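PDB 6I5S: bottromycin amidohydrolase from Streptomyces purpureus, which probably hydrolyses a thiazoline-containing intermediate at a two-zinc site and so acts as gatekeeper of bottromycin biosynthesis. Local coordinates for residues R225-L230 and F268-T272; A341-V345 and D384-V388; V234-F238 and W276-T280. One frame throughout, in Å; residues are numbered along the deposited sequence.

Contact 1: R225-L230 and F268-T272; sequences RSTEHL and FVCPT. With ZN (zinc ion), chain B.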
loop_
_atom_site.group_PDB
_atom_site.type_symbol
_atom_site.label_atom_id
_atom_site.label_comp_id
_atom_site.label_asym_id
_atom_site.label_seq_id
_atom_site.Cartn_x
_atom_site.Cartn_y
_atom_site.Cartn_z
ATOM N N ARG A 225 1.598 15.104 6.698
ATOM C CA ARG A 225 2.228 13.922 7.270
ATOM C C ARG A 225 2.912 13.096 6.185
ATOM O O ARG A 225 3.999 12.553 6.409
ATOM C CB ARG A 225 1.198 13.076 8.011
ATOM C CG ARG A 225 1.593 11.586 8.377
ATOM C CD ARG A 225 2.594 11.558 9.481
ATOM N NE ARG A 225 2.070 12.176 10.676
ATOM C CZ ARG A 225 1.279 11.612 11.558
ATOM N NH1 ARG A 225 0.832 10.369 11.407
ATOM N NH2 ARG A 225 0.913 12.338 12.602
ATOM N N SER A 226 2.306 13.029 5.004
ATOM C CA SER A 226 2.956 12.420 3.862
ATOM C C SER A 226 2.423 13.083 2.593
ATOM O O SER A 226 1.329 13.647 2.572
ATOM C CB SER A 226 2.721 10.895 3.774
ATOM O OG SER A 226 1.353 10.612 3.396
ATOM N N THR A 227 3.210 12.981 1.531
ATOM C CA THR A 227 2.815 13.420 0.186
ATOM C C THR A 227 2.987 12.248 -0.775
ATOM O O THR A 227 3.884 11.394 -0.606
ATOM C CB THR A 227 3.605 14.622 -0.330
ATOM O OG1 THR A 227 5.018 14.348 -0.346
ATOM C CG2 THR A 227 3.364 15.873 0.606
ATOM N N GLU A 228 2.053 12.169 -1.731
ATOM C CA GLU A 228 1.910 11.005 -2.590
ATOM C C GLU A 228 2.308 11.324 -4.035
ATOM O O GLU A 228 2.085 12.431 -4.546
ATOM C CB GLU A 228 0.463 10.478 -2.583
ATOM C CG GLU A 228 -0.184 10.412 -1.159
ATOM C CD GLU A 228 0.563 9.462 -0.286
ATOM O OE1 GLU A 228 0.683 8.291 -0.713
ATOM O OE2 GLU A 228 1.050 9.866 0.792
ATOM N N HIS A 229 2.815 10.296 -4.689
ATOM C CA HIS A 229 3.036 10.237 -6.141
ATOM C C HIS A 229 4.154 11.144 -6.620
ATOM O O HIS A 229 4.330 11.285 -7.844
ATOM C CB HIS A 229 1.762 10.602 -6.930
ATOM C CG HIS A 229 0.505 9.966 -6.452
ATOM N ND1 HIS A 229 0.324 8.601 -6.381
ATOM C CD2 HIS A 229 -0.681 10.524 -6.063
ATOM C CE1 HIS A 229 -0.898 8.347 -5.934
ATOM N NE2 HIS A 229 -1.525 9.492 -5.748
ATOM N N LEU A 230 4.956 11.718 -5.721
ATOM C CA LEU A 230 5.938 12.760 -6.042
ATOM C C LEU A 230 5.291 14.045 -6.570
ATOM O O LEU A 230 6.006 14.948 -7.029
ATOM C CB LEU A 230 7.003 12.228 -7.039
ATOM C CG LEU A 230 7.825 11.037 -6.546
ATOM C CD1 LEU A 230 8.807 10.596 -7.639
ATOM C CD2 LEU A 230 8.577 11.412 -5.287
ATOM N N PHE A 268 7.741 12.007 4.966
ATOM C CA PHE A 268 7.316 10.741 4.394
ATOM C C PHE A 268 6.853 10.979 2.972
ATOM O O PHE A 268 5.989 11.827 2.745
ATOM C CB PHE A 268 6.191 10.122 5.184
ATOM C CG PHE A 268 6.589 9.704 6.592
ATOM C CD1 PHE A 268 7.182 8.487 6.819
ATOM C CD2 PHE A 268 6.418 10.565 7.655
ATOM C CE1 PHE A 268 7.548 8.106 8.091
ATOM C CE2 PHE A 268 6.756 10.185 8.928
ATOM C CZ PHE A 268 7.318 8.940 9.148
ATOM N N VAL A 269 7.414 10.208 2.033
ATOM C CA VAL A 269 7.152 10.323 0.602
ATOM C C VAL A 269 6.731 8.949 0.083
ATOM O O VAL A 269 7.471 7.998 0.243
ATOM C CB VAL A 269 8.404 10.824 -0.150
ATOM C CG1 VAL A 269 8.187 10.750 -1.644
ATOM C CG2 VAL A 269 8.717 12.227 0.292
ATOM N N CYS A 270 5.563 8.862 -0.548
ATOM C CA CYS A 270 5.018 7.619 -1.094
ATOM C C CYS A 270 4.909 7.790 -2.605
ATOM O O CYS A 270 3.909 8.301 -3.106
ATOM C CB CYS A 270 3.652 7.303 -0.453
ATOM S SG CYS A 270 3.017 5.752 -1.004
ATOM N N PRO A 271 5.921 7.366 -3.379
ATOM C CA PRO A 271 5.964 7.752 -4.806
ATOM C C PRO A 271 5.056 6.951 -5.727
ATOM O O PRO A 271 4.812 7.393 -6.859
ATOM C CB PRO A 271 7.449 7.558 -5.182
ATOM C CG PRO A 271 7.985 6.558 -4.185
ATOM C CD PRO A 271 7.199 6.820 -2.884
ATOM N N THR A 272 4.576 5.785 -5.298
ATOM C CA THR A 272 3.743 4.889 -6.100
ATOM C C THR A 272 4.271 4.755 -7.518
ATOM O O THR A 272 3.567 4.964 -8.499
ATOM C CB THR A 272 2.263 5.291 -6.113
ATOM O OG1 THR A 272 2.070 6.520 -6.793
ATOM C CG2 THR A 272 1.720 5.461 -4.717
HETATM ZN ZN ZN B . -3.618 10.105 -5.918
HETATM O O HOH W 1 6.240 13.999 6.949
HETATM O O HOH W 2 -5.393 10.200 -7.115
HETATM O O HOH W 3 -4.141 8.038 -6.591
#
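The His229 ring meets Thr272 at its edge. OG1 of Thr272 lies in the ring plane and accepts from His229 ND1 at 2.7 Å, in a nearly straight bond (169°). The CB of Glu228 sits over one face of the imidazole, displaced toward the rim. A second ring, that of Phe268, is met at its edge by Arg225 O. Residues 226-228 and 268-270 are neighbouring parallel strands, consistent with the (beta/alpha)8 barrel of the amidohydrolase superfamily, in which metal ligands sit at the C-terminal ends of the strands. His229 follows its strand directly, and its NE2 binds zinc at 2.2 Å. Two waters, His210 and the carboxylated lysine Xaa183 complete the site. With ND1 tied to Thr272 and NE2 to the metal, the ring is fixed in rotation. The backbones are joined by Thr227 N to Phe268 O at 3.2 Å, Cys270 N to Thr227 O at 3.0 Å and His229 N to Cys270 O at 2.8 Å.

Glu228 and Cys270 share a face of this sheet. The Glu228 chain bends at chi2 (-63°), which folds OE1 back over CB of Cys270. Its carboxylate is buried but well used. OE2 accepts from Ser226 OG at 2.7 Å and pairs with Arg115, while OE1 is bonded to His94, a ligand of the second zinc. With an alanine here, Arg115, left with Ser226 but without this carboxylate, would probably be less well held, and the His94 ring, without its bond to OE1, less firmly oriented. On the other face lie Thr227 and Val269. Past the strand end, Leu230 packs on both Val269 and Pro271; the Leu230 and Val269 side chains cross at about a right angle, with CD2 of Leu230 3.7 Å from CG1 of Val269.

Contact 2: A341-V345 and D384-V388; sequences ARLLV and DAYDV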
loop_
_atom_site.group_PDB
_atom_site.type_symbol
_atom_site.label_atom_id
_atom_site.label_comp_id
_atom_site.label_asym_id
_atom_site.label_seq_id
_atom_site.Cartn_x
_atom_site.Cartn_y
_atom_site.Cartn_z
ATOM N N ALA A 341 14.671 11.901 3.228
ATOM C CA ALA A 341 13.240 11.626 3.148
ATOM C C ALA A 341 12.972 10.178 3.557
ATOM O O ALA A 341 13.835 9.306 3.484
ATOM C CB ALA A 341 12.678 11.824 1.739
ATOM N N ARG A 342 11.743 9.929 3.951
ATOM C CA ARG A 342 11.338 8.643 4.506
ATOM C C ARG A 342 10.392 8.032 3.490
ATOM O O ARG A 342 9.197 8.331 3.443
ATOM C CB ARG A 342 10.725 8.815 5.923
ATOM C CG ARG A 342 11.734 9.403 6.925
ATOM C CD ARG A 342 11.123 9.695 8.297
ATOM N NE ARG A 342 10.981 8.420 8.995
ATOM C CZ ARG A 342 10.518 8.297 10.236
ATOM N NH1 ARG A 342 10.177 9.376 10.934
ATOM N NH2 ARG A 342 10.399 7.102 10.777
ATOM N N LEU A 343 10.914 7.113 2.707
ATOM C CA LEU A 343 10.107 6.537 1.643
ATOM C C LEU A 343 9.117 5.500 2.181
ATOM O O LEU A 343 9.334 4.878 3.216
ATOM C CB LEU A 343 10.980 5.878 0.602
ATOM C CG LEU A 343 11.763 6.827 -0.286
ATOM C CD1 LEU A 343 12.696 5.959 -1.203
ATOM C CD2 LEU A 343 10.898 7.665 -1.116
ATOM N N LEU A 344 8.024 5.345 1.444
ATOM C CA LEU A 344 6.961 4.375 1.730
ATOM C C LEU A 344 6.688 3.590 0.459
ATOM O O LEU A 344 6.943 4.049 -0.668
ATOM C CB LEU A 344 5.650 5.094 2.197
ATOM C CG LEU A 344 5.801 6.001 3.410
ATOM C CD1 LEU A 344 4.533 6.875 3.569
ATOM C CD2 LEU A 344 5.982 5.109 4.657
ATOM N N VAL A 345 6.139 2.397 0.637
ATOM C CA VAL A 345 5.827 1.498 -0.464
ATOM C C VAL A 345 4.322 1.483 -0.634
ATOM O O VAL A 345 3.616 0.839 0.162
ATOM C CB VAL A 345 6.356 0.087 -0.214
ATOM C CG1 VAL A 345 6.078 -0.735 -1.389
ATOM C CG2 VAL A 345 7.824 0.077 0.136
ATOM N N ASP A 384 8.805 2.383 8.735
ATOM C CA ASP A 384 8.463 3.781 8.451
ATOM C C ASP A 384 6.988 3.929 8.120
ATOM O O ASP A 384 6.404 4.995 8.352
ATOM C CB ASP A 384 9.337 4.307 7.322
ATOM C CG ASP A 384 10.631 4.938 7.832
ATOM O OD1 ASP A 384 10.903 4.837 9.036
ATOM O OD2 ASP A 384 11.356 5.570 7.040
ATOM N N ALA A 385 6.363 2.878 7.600
ATOM C CA ALA A 385 4.908 2.930 7.390
ATOM C C ALA A 385 4.154 2.888 8.716
ATOM O O ALA A 385 3.160 3.593 8.906
ATOM C CB ALA A 385 4.446 1.808 6.477
ATOM N N TYR A 386 4.604 2.088 9.662
ATOM C CA TYR A 386 3.931 2.126 10.964
ATOM C C TYR A 386 4.090 3.510 11.582
ATOM O O TYR A 386 3.173 4.041 12.195
ATOM C CB TYR A 386 4.495 1.054 11.885
ATOM C CG TYR A 386 4.172 -0.354 11.365
ATOM C CD1 TYR A 386 2.857 -0.731 11.123
ATOM C CD2 TYR A 386 5.173 -1.285 11.102
ATOM C CE1 TYR A 386 2.535 -1.989 10.636
ATOM C CE2 TYR A 386 4.863 -2.577 10.593
ATOM C CZ TYR A 386 3.535 -2.900 10.362
ATOM O OH TYR A 386 3.147 -4.147 9.891
ATOM N N ASP A 387 5.243 4.142 11.376
ATOM C CA ASP A 387 5.430 5.510 11.903
ATOM C C ASP A 387 4.512 6.533 11.229
ATOM O O ASP A 387 3.913 7.384 11.924
ATOM C CB ASP A 387 6.897 5.961 11.762
ATOM C CG ASP A 387 7.783 5.396 12.848
ATOM O OD1 ASP A 387 7.265 4.726 13.769
ATOM O OD2 ASP A 387 8.999 5.632 12.787
ATOM N N VAL A 388 4.372 6.462 9.913
ATOM C CA VAL A 388 3.531 7.451 9.222
ATOM C C VAL A 388 2.065 7.292 9.618
ATOM O O VAL A 388 1.287 8.268 9.597
ATOM C CB VAL A 388 3.707 7.361 7.685
ATOM C CG1 VAL A 388 2.912 6.208 7.052
ATOM C CG2 VAL A 388 3.316 8.710 7.068
HETATM O O HOH W 4 8.919 8.851 13.575
HETATM O O HOH W 5 11.666 4.559 4.496
#
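NH2 of Arg342 is the shared donor between two carboxylates: it bonds Asp384 OD1 at 2.9 Å and Asp387 OD2, also at 2.9 Å. Together the three residues form a salt-bridge network. It ties strand 342-343, which lies next to strand 268-270 in the parallel sheet, to helix 383-388. The parallel strands fit the barrel expected of an amidohydrolase.

The two bonds differ in quality. The one to Asp384 is nearly straight (170°), whereas the one to Asp387 is bent (137°). Both oxygens lie near the guanidinium plane, at its edge. Each carboxylate is turned steeply against that plane. OD1 of Asp384 is met from above its carboxylate plane; OD2 of Asp387 uses its anti lone pair. A weak bond from NE to Asp384 OD2 adds a second link to the same acid. The arginine chain runs out from the strand and bends at chi3 (77°), which turns the guanidinium across the helix so that one nitrogen can serve both acids. The positive guanidinium would be expected to ease the repulsion between the two carboxylates.

Waters extend the polar side. One accepts from Arg342 NH1 at 3.0 Å and donates weakly to Asp387 OD2. Another donates to Leu343 O at 2.7 Å and to Asp384 OD2, joining the strand backbone to the helix acid.

The apolar part lies beside this network. Leu344 sends its two methyls against the helix, and Phe268 of the neighbouring strand packs on both Leu344 and Val388. CD2 of Leu344 rests on the helix backbone, 3.7 Å from Ala385 CA. The Leu344 and Val388 side chains cross at a slant, with CD1 of Leu344 3.9 Å from Val388 CG1.

Contact 3: V234-F238 and W276-T280; sequences VPNVF and WRART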
loop_
_atom_site.group_PDB
_atom_site.type_symbol
_atom_site.label_atom_id
_atom_site.label_comp_id
_atom_site.label_asym_id
_atom_site.label_seq_id
_atom_site.Cartn_x
_atom_site.Cartn_y
_atom_site.Cartn_z
ATOM N N VAL A 234 7.089 16.922 -9.086
ATOM C CA VAL A 234 6.662 16.948 -10.480
ATOM C C VAL A 234 5.182 17.268 -10.496
ATOM O O VAL A 234 4.491 17.057 -9.497
ATOM C CB VAL A 234 6.944 15.595 -11.181
ATOM C CG1 VAL A 234 8.391 15.293 -11.080
ATOM C CG2 VAL A 234 6.151 14.508 -10.568
ATOM N N PRO A 235 4.668 17.745 -11.610
ATOM C CA PRO A 235 3.254 18.073 -11.683
ATOM C C PRO A 235 2.391 16.829 -11.829
ATOM O O PRO A 235 2.804 15.800 -12.360
ATOM C CB PRO A 235 3.165 18.955 -12.937
ATOM C CG PRO A 235 4.279 18.578 -13.735
ATOM C CD PRO A 235 5.379 18.078 -12.862
ATOM N N ASN A 236 1.157 16.947 -11.361
ATOM C CA ASN A 236 0.156 15.925 -11.628
ATOM C C ASN A 236 -0.291 16.078 -13.080
ATOM O O ASN A 236 -1.262 16.796 -13.390
ATOM C CB ASN A 236 -1.033 16.043 -10.662
ATOM C CG ASN A 236 -2.078 15.010 -10.943
ATOM O OD1 ASN A 236 -1.950 14.193 -11.884
ATOM N ND2 ASN A 236 -3.123 15.009 -10.135
ATOM N N VAL A 237 0.479 15.480 -13.991
ATOM C CA VAL A 237 0.194 15.616 -15.416
ATOM C C VAL A 237 -1.099 14.925 -15.816
ATOM O O VAL A 237 -1.628 15.180 -16.901
ATOM C CB VAL A 237 1.374 15.070 -16.254
ATOM C CG1 VAL A 237 2.627 15.898 -15.997
ATOM C CG2 VAL A 237 1.647 13.609 -15.982
ATOM N N PHE A 238 -1.686 14.109 -14.932
ATOM C CA PHE A 238 -2.930 13.441 -15.304
ATOM C C PHE A 238 -4.109 14.395 -15.254
ATOM O O PHE A 238 -5.165 14.058 -15.793
ATOM C CB PHE A 238 -3.115 12.179 -14.443
ATOM C CG PHE A 238 -1.932 11.281 -14.530
ATOM C CD1 PHE A 238 -1.684 10.537 -15.695
ATOM C CD2 PHE A 238 -0.987 11.255 -13.530
ATOM C CE1 PHE A 238 -0.536 9.768 -15.820
ATOM C CE2 PHE A 238 0.153 10.465 -13.659
ATOM C CZ PHE A 238 0.383 9.739 -14.806
ATOM N N TRP A 276 2.560 4.963 -11.542
ATOM C CA TRP A 276 3.126 5.732 -12.669
ATOM C C TRP A 276 3.441 4.830 -13.864
ATOM O O TRP A 276 3.096 5.140 -15.006
ATOM C CB TRP A 276 4.394 6.433 -12.215
ATOM C CG TRP A 276 4.268 7.775 -11.544
ATOM C CD1 TRP A 276 4.420 8.033 -10.196
ATOM C CD2 TRP A 276 4.015 9.022 -12.178
ATOM N NE1 TRP A 276 4.309 9.389 -9.963
ATOM C CE2 TRP A 276 4.068 10.025 -11.163
ATOM C CE3 TRP A 276 3.811 9.414 -13.515
ATOM C CZ2 TRP A 276 3.893 11.387 -11.440
ATOM C CZ3 TRP A 276 3.658 10.774 -13.789
ATOM C CH2 TRP A 276 3.673 11.745 -12.740
ATOM N N ARG A 277 4.139 3.728 -13.603
ATOM C CA ARG A 277 4.516 2.782 -14.657
ATOM C C ARG A 277 3.285 2.258 -15.380
ATOM O O ARG A 277 3.230 2.212 -16.599
ATOM C CB ARG A 277 5.295 1.631 -14.012
ATOM C CG ARG A 277 5.830 0.517 -14.955
ATOM C CD ARG A 277 7.101 0.977 -15.713
ATOM N NE ARG A 277 8.157 1.280 -14.757
ATOM C CZ ARG A 277 9.298 1.887 -15.116
ATOM N NH1 ARG A 277 10.217 2.160 -14.213
ATOM N NH2 ARG A 277 9.502 2.255 -16.367
ATOM N N ALA A 278 2.265 1.845 -14.630
ATOM C CA ALA A 278 1.066 1.333 -15.288
ATOM C C ALA A 278 0.337 2.391 -16.100
ATOM O O ALA A 278 -0.221 2.074 -17.153
ATOM C CB ALA A 278 0.134 0.707 -14.220
ATOM N N ARG A 279 0.356 3.671 -15.683
ATOM C CA ARG A 279 -0.322 4.723 -16.444
ATOM C C ARG A 279 0.331 5.022 -17.787
ATOM O O ARG A 279 -0.306 5.644 -18.652
ATOM C CB ARG A 279 -0.398 6.021 -15.602
ATOM C CG ARG A 279 -1.261 5.909 -14.334
ATOM C CD ARG A 279 -1.093 7.125 -13.379
ATOM N NE ARG A 279 -1.537 6.873 -11.992
ATOM C CZ ARG A 279 -1.068 7.496 -10.901
ATOM N NH1 ARG A 279 -0.120 8.431 -10.975
ATOM N NH2 ARG A 279 -1.528 7.157 -9.715
ATOM N N THR A 280 1.603 4.643 -17.977
ATOM C CA THR A 280 2.307 4.963 -19.225
ATOM C C THR A 280 1.776 4.164 -20.394
ATOM O O THR A 280 1.913 4.597 -21.544
ATOM C CB THR A 280 3.799 4.659 -19.151
ATOM O OG1 THR A 280 4.002 3.258 -18.968
ATOM C CG2 THR A 280 4.523 5.482 -18.102
#
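Phe238 reaches from the loop after strand 226-228 to Trp276 and Arg279 on helix 273-280. Its own backbone N closes an Asx turn, donating to Asn236 OD1 at 3.1 Å. Both segments follow parallel strands, 226-228 and 268-270, of what is probably the amidohydrolase barrel, on the side of the zinc site. CB of Phe238 points toward the helix, and CG stands beside the backbone N (chi1 -54°), which turns the ring toward Trp276 and Arg279. CD1 and CD2 meet Arg279 only distantly. CE1 lies nearer, beside CB and CD of Arg279. CE2 comes down over one face of the indole, off centre, 3.5 Å from Trp276 CZ3. In the conformer described here it also lies 3.4 Å from Arg279 NH1. At the tip, CZ touches both partners.

The two aromatic rings are oblique, with planes at 53°, neither stacked nor edge-to-face. Arg279, described here in one of two deposited conformers, lays CD over a face of the Phe238 ring as a CH-pi contact, 3.6 Å from the ring centroid. Val237 CG2 covers the opposite face, over its centre. The phenyl group is thus held between an aliphatic arginine chain and a valine methyl. In this conformer the charged end pairs with Asp348, a zinc ligand; with a second deposited, that link is less certain.

Trp276 is anchored at its other end by NE1, which donates to His229 O. Two valines of the loop also meet the six-membered ring. Val237 CG2 is 4.1 Å from Trp276 CZ3, and Val234 CG2 lies 3.9 Å from Trp276 CZ2.

Overall arrangement
Contacts 1 and 2 are buried and share one parallel sheet, in which strand 268-270 is the middle strand between 226-228 and 342-343. Their centres are about 9 Å apart, and they meet through Arg225, Val388, Val269, Arg342 and the Phe268 ring. Contact 1 is strand pairing with a metal ligand at its end. Contact 2 joins strand to helix, with charges at its partly exposed side and leucine packing within. Contact 3 is farther out, its centre about 17 Å from that of the chain, and is partly buried and mostly aromatic and apolar. It meets contact 1 where helix 273-280 follows strand 268-270, but does not touch contact 2.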